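Local coordinates for protein glycerol Dehydrogenase (Unidentified, PDB 5XN8) that probably catalyses the NAD-dependent oxidation of glycerol to dihydroxyacetone, as a metal-dependent member of the iron-containing alcohol dehydrogenase family, at residues A181-D184 with A185-T188; A203-C206 with Y207-L211; L280-L283 with V284-S288. All blocks are in the same frame, centred on the assembly; numbering follows the deposited sequence.

Contact 1 of 3, residues A181-D184 with A185-T188; sequences ACYD and ARAT
Y183 and R186 lie side by side at the C-terminal end of helix 162-185, their side chains pointing the same way. The phenol ring and the guanidinium group are turned steeply against each other, 72° between planes, and R186 NH2 comes obliquely to the ring, 3.8 Å from Y183 CD1. R186 reaches this place by folding back: CG stands beside its own backbone N, and bends at chi2 and chi3 bring NE back to the last helical turn. There R186 NE donates to Y183 O over 3.2 Å, arriving almost head-on to the carbonyl, while the oxygen sits near the guanidinium edge, tilted 22° from its plane. The backbone N of R186 donates to the same oxygen over 3.3 Å, from well above the carbonyl plane, so one residue grips Y183 O twice. C182 CB and A187 CB meet at 4.0 Å. Between the same two residues A187 N makes a nearly straight bond of 2.9 Å to C182 O. A185 N still keeps the helical bond to A181 O. D184 turns its carboxylate back along the helix to a salt bridge with K180. Beyond the segments, Y183 packs on R232 of one neighbouring subunit and R186 on P340 of another, so this helix end lies at subunit interfaces. The positive phi of R186, the 6→1 bond from A187 N to C182 O, the 5→2 bond from R186 N to Y183 O and the apolar C182–A187 contact make a Schellman motif, closing helix 162-185 at its C-terminus.

Contact 2 of 3, residues A203-C206 with Y207-L211; sequences ARLC and YDTLL
R204 and D208 form an i, i+4 salt bridge on helix 197-223, part of the all-helical half of this iron-containing alcohol dehydrogenase fold. R204 NH2 donates over 3.2 Å to the syn lone pair of D208 OD1, which lies close to the guanidinium plane; a weak bond from R204 NE to the same oxygen adds a second hold. The two flat groups are nevertheless twisted, 53° apart. The arginine reaches that oxygen because CG leaves anti to the backbone N (chi1 -179°) and the chain then bends at chi2. Y207 runs alongside R204, its ring nearly perpendicular to the guanidinium (85°): the CD2 edge of the ring sits over one guanidinium face, with Y207 CD2 3.9 Å from R204 CZ. In the next shell W176 of helix 162-185 makes a cation-pi contact with R204 and also meets the Y207 ring, whereas F177 packs edge-to-face with Y207. C206 and L210 face the same helix, C206 against A172 and L210 against M169 and L173. L205 and C206 also touch L240 of helix 228-247, and L205 packs on S201 of a neighbouring subunit. One turn on from L205, T209 folds its hydroxyl back onto the helix: T209 OG1 donates to L205 O over 2.6 Å and T209 N over 2.9 Å, the two reaching that oxygen from opposite faces of its carbonyl plane.

Contact 3 of 3, residues L280-L283 with V284-S288; sequences LAQL and VLQNS
Q282 sets out with CG anti to its backbone N and stays extended, whereas Q286, one turn on, places CG between its backbone N and carbonyl carbon (chi1 74°). The two side chains cross, their amide planes 51° apart. Q282 NE2 donates to Q286 OE1 over 3.1 Å, entering 33° from the acceptor's carbonyl plane. The other end of the Q282 amide is fixed too, since OE1 accepts from A253 N, a second grip that holds the buried group against rotation. Beside this pair, S288 turns its hydroxyl back over L283, with S288 OG 3.5 Å from L283 CD2; this buried oxygen finds no polar partner in the model. S288 N, by contrast, makes a nearly straight 2.8 Å bond to L283 O, tying the chain to the last turn just after N287 leaves helical geometry with positive phi. N287 points to a neighbouring subunit, where K216 and E213 bind its amide. Within the subunit, helix 271-285 is wedged among three others: Q282 and L283 lean on helix 162-185, V284 and L285 on helix 345-363, and L280 with L283 on helix 290-303.

The three contacts follow in series along the chain: contact 1 ends helix 162-185, contact 2 lies within the next helix, 197-223, and contact 3 ends helix 271-285. Their centres stand 16 to 19 Å apart. Contacts 1 and 3 touch, A181 CB meeting Q282 NE2 at 4.1 Å, while contact 2 stays about 7 to 8 Å from both at the nearest atoms. Helix 162-185 is the common element: it carries contact 1, packs against contacts 2 and 3, and ligates zinc through D171, with H254 and H271. In this helical framework the side chains of C206 and Q282 are about 11 Å, and that of C182 about 13 Å, from the zinc ion; all three contacts reach neighbouring subunits.

Contact 1 of 3, residues A181-D184 with A185-T188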
ATOM      1  N   ALA A 181      -0.379  24.387  15.462  1.00 18.66           N
ATOM      2  CA  ALA A 181      -1.057  25.631  15.075  1.00 18.83           C
ATOM      3  C   ALA A 181      -0.170  26.859  15.245  1.00 20.04           C
ATOM      4  O   ALA A 181      -0.253  27.800  14.452  1.00 19.60           O
ATOM      5  CB  ALA A 181      -2.337  25.804  15.871  1.00 18.88           C
ATOM      6  N   CYS A 182       0.652  26.868  16.295  1.00 21.41           N
ATOM      7  CA  CYS A 182       1.672  27.913  16.473  1.00 22.11           C
ATOM      8  C   CYS A 182       2.796  27.792  15.444  1.00 22.25           C
ATOM      9  O   CYS A 182       3.305  28.797  14.952  1.00 22.93           O
ATOM     10  CB  CYS A 182       2.238  27.889  17.898  1.00 22.46           C
ATOM     11  SG  CYS A 182       1.030  28.407  19.145  1.00 23.92           S
ATOM     12  N   TYR A 183       3.184  26.563  15.123  1.00 22.69           N
ATOM     13  CA  TYR A 183       4.210  26.308  14.099  1.00 22.51           C
ATOM     14  C   TYR A 183       3.753  26.814  12.731  1.00 22.43           C
ATOM     15  O   TYR A 183       4.496  27.540  12.059  1.00 23.57           O
ATOM     16  CB  TYR A 183       4.531  24.813  14.044  1.00 22.51           C
ATOM     17  CG  TYR A 183       5.636  24.419  13.092  1.00 22.41           C
ATOM     18  CD1 TYR A 183       6.961  24.741  13.359  1.00 23.20           C
ATOM     19  CD2 TYR A 183       5.357  23.693  11.935  1.00 22.41           C
ATOM     20  CE1 TYR A 183       7.985  24.368  12.487  1.00 23.43           C
ATOM     21  CE2 TYR A 183       6.362  23.305  11.059  1.00 22.65           C
ATOM     22  CZ  TYR A 183       7.671  23.641  11.338  1.00 23.31           C
ATOM     23  OH  TYR A 183       8.662  23.261  10.463  1.00 24.10           O
ATOM     24  N   ASP A 184       2.531  26.455  12.333  1.00 21.91           N
ATOM     25  CA  ASP A 184       1.944  26.949  11.081  1.00 21.82           C
ATOM     26  C   ASP A 184       1.753  28.465  11.084  1.00 22.36           C
ATOM     27  O   ASP A 184       1.959  29.120  10.067  1.00 22.60           O
ATOM     28  CB  ASP A 184       0.595  26.278  10.786  1.00 21.13           C
ATOM     29  CG  ASP A 184       0.716  24.785  10.517  1.00 20.34           C
ATOM     30  OD1 ASP A 184       1.805  24.317  10.094  1.00 20.00           O
ATOM     31  OD2 ASP A 184      -0.295  24.077  10.732  1.00 19.06           O
ATOM     32  N   ALA A 185       1.359  29.022  12.234  1.00 22.39           N
ATOM     33  CA  ALA A 185       1.162  30.470  12.367  1.00 22.47           C
ATOM     34  C   ALA A 185       2.438  31.284  12.467  1.00 22.86           C
ATOM     35  O   ALA A 185       2.386  32.505  12.326  1.00 23.49           O
ATOM     36  CB  ALA A 185       0.310  30.763  13.573  1.00 22.35           C
ATOM     37  N   ARG A 186       3.564  30.624  12.734  1.00 23.00           N
ATOM     38  CA  ARG A 186       4.830  31.277  13.059  1.00 23.85           C
ATOM     39  C   ARG A 186       4.660  32.147  14.306  1.00 23.72           C
ATOM     40  O   ARG A 186       5.130  33.282  14.365  1.00 25.09           O
ATOM     41  CB  ARG A 186       5.391  32.071  11.856  1.00 24.39           C
ATOM     42  CG  ARG A 186       5.344  31.344  10.512  1.00 24.59           C
ATOM     43  CD  ARG A 186       6.582  30.526  10.217  1.00 24.82           C
ATOM     44  NE  ARG A 186       6.858  29.575  11.288  1.00 25.11           N
ATOM     45  CZ  ARG A 186       8.062  29.142  11.679  1.00 25.12           C
ATOM     46  NH1 ARG A 186       9.193  29.545  11.107  1.00 25.02           N
ATOM     47  NH2 ARG A 186       8.137  28.267  12.691  1.00 25.10           N
ATOM     48  N   ALA A 187       3.984  31.583  15.303  1.00 23.52           N
ATOM     49  CA  ALA A 187       3.665  32.284  16.544  1.00 23.55           C
ATOM     50  C   ALA A 187       4.745  32.041  17.591  1.00 23.65           C
ATOM     51  O   ALA A 187       5.257  30.935  17.704  1.00 23.79           O
ATOM     52  CB  ALA A 187       2.321  31.827  17.063  1.00 22.75           C
ATOM     53  N   THR A 188       5.073  33.074  18.347  1.00 25.29           N
ATOM     54  CA  THR A 188       6.098  33.020  19.381  1.00 27.03           C
ATOM     55  C   THR A 188       5.616  32.195  20.583  1.00 28.81           C
ATOM     56  O   THR A 188       4.444  32.294  20.987  1.00 29.03           O
ATOM     57  CB  THR A 188       6.422  34.448  19.888  1.00 27.86           C
ATOM     58  OG1 THR A 188       6.682  35.319  18.786  1.00 28.03           O
ATOM     59  CG2 THR A 188       7.595  34.438  20.863  1.00 28.39           C
TER

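Contact 2 of 3, residues A203-C206 with Y207-L211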
ATOM      1  N   ALA A 203       5.982  17.326  20.880  1.00 25.20           N
ATOM      2  CA  ALA A 203       4.542  17.608  20.838  1.00 24.42           C
ATOM      3  C   ALA A 203       3.759  16.517  20.112  1.00 23.97           C
ATOM      4  O   ALA A 203       2.709  16.097  20.591  1.00 24.13           O
ATOM      5  CB  ALA A 203       4.282  18.953  20.181  1.00 24.80           C
ATOM      6  N   ARG A 204       4.272  16.063  18.969  1.00 22.63           N
ATOM      7  CA  ARG A 204       3.638  15.014  18.168  1.00 22.90           C
ATOM      8  C   ARG A 204       3.755  13.658  18.836  1.00 22.69           C
ATOM      9  O   ARG A 204       2.802  12.881  18.835  1.00 22.12           O
ATOM     10  CB  ARG A 204       4.255  14.947  16.753  1.00 23.40           C
ATOM     11  CG  ARG A 204       3.650  13.896  15.819  1.00 23.59           C
ATOM     12  CD  ARG A 204       2.241  14.261  15.339  1.00 23.87           C
ATOM     13  NE  ARG A 204       1.424  13.068  15.069  1.00 23.74           N
ATOM     14  CZ  ARG A 204       0.384  12.995  14.241  1.00 24.90           C
ATOM     15  NH1 ARG A 204      -0.039  14.051  13.542  1.00 25.17           N
ATOM     16  NH2 ARG A 204      -0.251  11.838  14.095  1.00 26.29           N
ATOM     17  N   LEU A 205       4.927  13.368  19.388  1.00 22.44           N
ATOM     18  CA  LEU A 205       5.131  12.133  20.139  1.00 22.19           C
ATOM     19  C   LEU A 205       4.174  12.029  21.322  1.00 22.46           C
ATOM     20  O   LEU A 205       3.672  10.950  21.627  1.00 23.13           O
ATOM     21  CB  LEU A 205       6.578  12.033  20.629  1.00 22.06           C
ATOM     22  CG  LEU A 205       6.947  10.730  21.340  1.00 21.93           C
ATOM     23  CD1 LEU A 205       6.889   9.548  20.383  1.00 22.39           C
ATOM     24  CD2 LEU A 205       8.317  10.858  21.976  1.00 22.27           C
ATOM     25  N   CYS A 206       3.946  13.141  22.004  1.00 22.68           N
ATOM     26  CA  CYS A 206       2.936  13.206  23.071  1.00 22.45           C
ATOM     27  C   CYS A 206       1.599  12.625  22.605  1.00 23.56           C
ATOM     28  O   CYS A 206       1.045  11.714  23.241  1.00 24.15           O
ATOM     29  CB  CYS A 206       2.749  14.656  23.509  1.00 22.36           C
ATOM     30  SG  CYS A 206       1.649  14.885  24.893  1.00 22.13           S
ATOM     31  N   TYR A 207       1.120  13.130  21.467  1.00 24.53           N
ATOM     32  CA  TYR A 207      -0.159  12.740  20.883  1.00 24.25           C
ATOM     33  C   TYR A 207      -0.196  11.275  20.458  1.00 24.68           C
ATOM     34  O   TYR A 207      -1.162  10.577  20.774  1.00 25.14           O
ATOM     35  CB  TYR A 207      -0.486  13.664  19.692  1.00 25.09           C
ATOM     36  CG  TYR A 207      -1.750  13.328  18.928  1.00 24.73           C
ATOM     37  CD1 TYR A 207      -3.002  13.394  19.541  1.00 25.28           C
ATOM     38  CD2 TYR A 207      -1.692  12.954  17.593  1.00 25.62           C
ATOM     39  CE1 TYR A 207      -4.157  13.093  18.842  1.00 25.07           C
ATOM     40  CE2 TYR A 207      -2.837  12.652  16.881  1.00 26.00           C
ATOM     41  CZ  TYR A 207      -4.073  12.711  17.515  1.00 25.16           C
ATOM     42  OH  TYR A 207      -5.225  12.395  16.825  1.00 25.12           O
ATOM     43  N   ASP A 208       0.839  10.805  19.756  1.00 24.04           N
ATOM     44  CA  ASP A 208       0.902   9.396  19.317  1.00 23.56           C
ATOM     45  C   ASP A 208       1.010   8.434  20.495  1.00 22.50           C
ATOM     46  O   ASP A 208       0.514   7.310  20.430  1.00 21.14           O
ATOM     47  CB  ASP A 208       2.084   9.142  18.361  1.00 24.40           C
ATOM     48  CG  ASP A 208       1.961   9.906  17.039  1.00 26.07           C
ATOM     49  OD1 ASP A 208       0.827  10.155  16.558  1.00 25.64           O
ATOM     50  OD2 ASP A 208       3.020  10.256  16.473  1.00 27.61           O
ATOM     51  N   THR A 209       1.691   8.867  21.550  1.00 22.46           N
ATOM     52  CA  THR A 209       1.823   8.084  22.781  1.00 22.27           C
ATOM     53  C   THR A 209       0.476   7.940  23.499  1.00 21.73           C
ATOM     54  O   THR A 209       0.151   6.858  23.968  1.00 21.83           O
ATOM     55  CB  THR A 209       2.878   8.693  23.729  1.00 21.43           C
ATOM     56  OG1 THR A 209       4.131   8.771  23.051  1.00 21.64           O
ATOM     57  CG2 THR A 209       3.055   7.854  24.981  1.00 20.90           C
ATOM     58  N   LEU A 210      -0.308   9.010  23.569  1.00 22.92           N
ATOM     59  CA  LEU A 210      -1.665   8.917  24.150  1.00 22.92           C
ATOM     60  C   LEU A 210      -2.517   7.877  23.426  1.00 23.58           C
ATOM     61  O   LEU A 210      -3.141   7.042  24.074  1.00 26.79           O
ATOM     62  CB  LEU A 210      -2.391  10.253  24.123  1.00 22.90           C
ATOM     63  CG  LEU A 210      -1.903  11.357  25.041  1.00 22.70           C
ATOM     64  CD1 LEU A 210      -2.652  12.649  24.764  1.00 22.58           C
ATOM     65  CD2 LEU A 210      -2.053  10.965  26.491  1.00 23.65           C
ATOM     66  N   LEU A 211      -2.513   7.908  22.097  1.00 22.84           N
ATOM     67  CA  LEU A 211      -3.285   6.957  21.295  1.00 22.47           C
ATOM     68  C   LEU A 211      -2.777   5.522  21.444  1.00 23.14           C
ATOM     69  O   LEU A 211      -3.568   4.585  21.560  1.00 24.31           O
ATOM     70  CB  LEU A 211      -3.291   7.357  19.815  1.00 22.19           C
ATOM     71  CG  LEU A 211      -3.842   8.753  19.461  1.00 22.20           C
ATOM     72  CD1 LEU A 211      -3.776   8.939  17.944  1.00 21.78           C
ATOM     73  CD2 LEU A 211      -5.256   9.000  20.012  1.00 21.90           C
TER

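Contact 3 of 3, residues L280-L283 with V284-S288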
ATOM      1  N   LEU A 280     -11.214  19.754  21.169  1.00 23.65           N
ATOM      2  CA  LEU A 280     -12.279  19.383  20.242  1.00 24.02           C
ATOM      3  C   LEU A 280     -12.880  20.592  19.551  1.00 23.88           C
ATOM      4  O   LEU A 280     -13.169  20.549  18.351  1.00 23.26           O
ATOM      5  CB  LEU A 280     -13.368  18.557  20.951  1.00 24.81           C
ATOM      6  CG  LEU A 280     -13.263  17.062  20.630  1.00 26.15           C
ATOM      7  CD1 LEU A 280     -13.799  16.203  21.785  1.00 27.78           C
ATOM      8  CD2 LEU A 280     -13.937  16.770  19.288  1.00 25.87           C
ATOM      9  N   ALA A 281     -13.048  21.673  20.310  1.00 24.43           N
ATOM     10  CA  ALA A 281     -13.470  22.952  19.746  1.00 24.43           C
ATOM     11  C   ALA A 281     -12.437  23.501  18.758  1.00 23.48           C
ATOM     12  O   ALA A 281     -12.810  24.058  17.733  1.00 23.46           O
ATOM     13  CB  ALA A 281     -13.733  23.955  20.859  1.00 24.78           C
ATOM     14  N   GLN A 282     -11.150  23.353  19.068  1.00 23.82           N
ATOM     15  CA  GLN A 282     -10.082  23.782  18.153  1.00 23.87           C
ATOM     16  C   GLN A 282     -10.084  23.002  16.834  1.00 23.66           C
ATOM     17  O   GLN A 282      -9.810  23.585  15.790  1.00 25.12           O
ATOM     18  CB  GLN A 282      -8.700  23.703  18.814  1.00 23.94           C
ATOM     19  CG  GLN A 282      -7.567  24.195  17.905  1.00 23.96           C
ATOM     20  CD  GLN A 282      -6.201  24.105  18.533  1.00 23.26           C
ATOM     21  OE1 GLN A 282      -5.999  24.480  19.681  1.00 24.39           O
ATOM     22  NE2 GLN A 282      -5.244  23.624  17.771  1.00 24.02           N
ATOM     23  N   LEU A 283     -10.401  21.707  16.875  1.00 23.68           N
ATOM     24  CA  LEU A 283     -10.464  20.889  15.655  1.00 23.98           C
ATOM     25  C   LEU A 283     -11.542  21.355  14.679  1.00 23.96           C
ATOM     26  O   LEU A 283     -11.323  21.396  13.468  1.00 24.62           O
ATOM     27  CB  LEU A 283     -10.710  19.416  15.996  1.00 24.12           C
ATOM     28  CG  LEU A 283      -9.656  18.650  16.788  1.00 24.52           C
ATOM     29  CD1 LEU A 283     -10.124  17.217  16.981  1.00 25.07           C
ATOM     30  CD2 LEU A 283      -8.296  18.702  16.124  1.00 24.44           C
ATOM     31  N   VAL A 284     -12.707  21.691  15.212  1.00 24.95           N
ATOM     32  CA  VAL A 284     -13.812  22.263  14.438  1.00 24.46           C
ATOM     33  C   VAL A 284     -13.451  23.662  13.940  1.00 24.78           C
ATOM     34  O   VAL A 284     -13.863  24.060  12.850  1.00 25.97           O
ATOM     35  CB  VAL A 284     -15.104  22.313  15.278  1.00 25.04           C
ATOM     36  CG1 VAL A 284     -16.208  23.087  14.560  1.00 25.84           C
ATOM     37  CG2 VAL A 284     -15.574  20.893  15.600  1.00 24.44           C
ATOM     38  N   LEU A 285     -12.683  24.387  14.748  1.00 24.86           N
ATOM     39  CA  LEU A 285     -12.223  25.742  14.435  1.00 25.69           C
ATOM     40  C   LEU A 285     -11.240  25.784  13.262  1.00 26.33           C
ATOM     41  O   LEU A 285     -11.394  26.607  12.356  1.00 26.16           O
ATOM     42  CB  LEU A 285     -11.567  26.356  15.678  1.00 26.21           C
ATOM     43  CG  LEU A 285     -11.330  27.862  15.734  1.00 26.51           C
ATOM     44  CD1 LEU A 285     -12.648  28.606  15.632  1.00 27.10           C
ATOM     45  CD2 LEU A 285     -10.605  28.201  17.015  1.00 26.58           C
ATOM     46  N   GLN A 286     -10.237  24.906  13.293  1.00 26.19           N
ATOM     47  CA  GLN A 286      -9.260  24.778  12.187  1.00 28.37           C
ATOM     48  C   GLN A 286      -9.711  23.817  11.074  1.00 29.11           C
ATOM     49  O   GLN A 286      -8.978  23.590  10.116  1.00 28.44           O
ATOM     50  CB  GLN A 286      -7.871  24.393  12.726  1.00 27.66           C
ATOM     51  CG  GLN A 286      -7.698  22.950  13.200  1.00 27.40           C
ATOM     52  CD  GLN A 286      -6.496  22.769  14.124  1.00 27.89           C
ATOM     53  OE1 GLN A 286      -6.083  23.700  14.824  1.00 29.54           O
ATOM     54  NE2 GLN A 286      -5.945  21.565  14.150  1.00 27.15           N
ATOM     55  N   ASN A 287     -10.923  23.278  11.198  1.00 29.53           N
ATOM     56  CA  ASN A 287     -11.510  22.371  10.212  1.00 30.10           C
ATOM     57  C   ASN A 287     -10.633  21.166   9.930  1.00 28.76           C
ATOM     58  O   ASN A 287     -10.262  20.900   8.794  1.00 29.71           O
ATOM     59  CB  ASN A 287     -11.862  23.119   8.916  1.00 30.82           C
ATOM     60  CG  ASN A 287     -12.760  22.312   8.017  1.00 31.06           C
ATOM     61  OD1 ASN A 287     -13.707  21.685   8.489  1.00 31.02           O
ATOM     62  ND2 ASN A 287     -12.456  22.301   6.722  1.00 31.95           N
ATOM     63  N   SER A 288     -10.298  20.442  10.994  1.00 28.09           N
ATOM     64  CA  SER A 288      -9.573  19.199  10.864  1.00 27.51           C
ATOM     65  C   SER A 288     -10.502  18.182  10.217  1.00 26.95           C
ATOM     66  O   SER A 288     -11.711  18.298  10.346  1.00 29.06           O
ATOM     67  CB  SER A 288      -9.039  18.753  12.222  1.00 28.52           C
ATOM     68  OG  SER A 288      -9.941  18.029  13.054  1.00 28.51           O
TER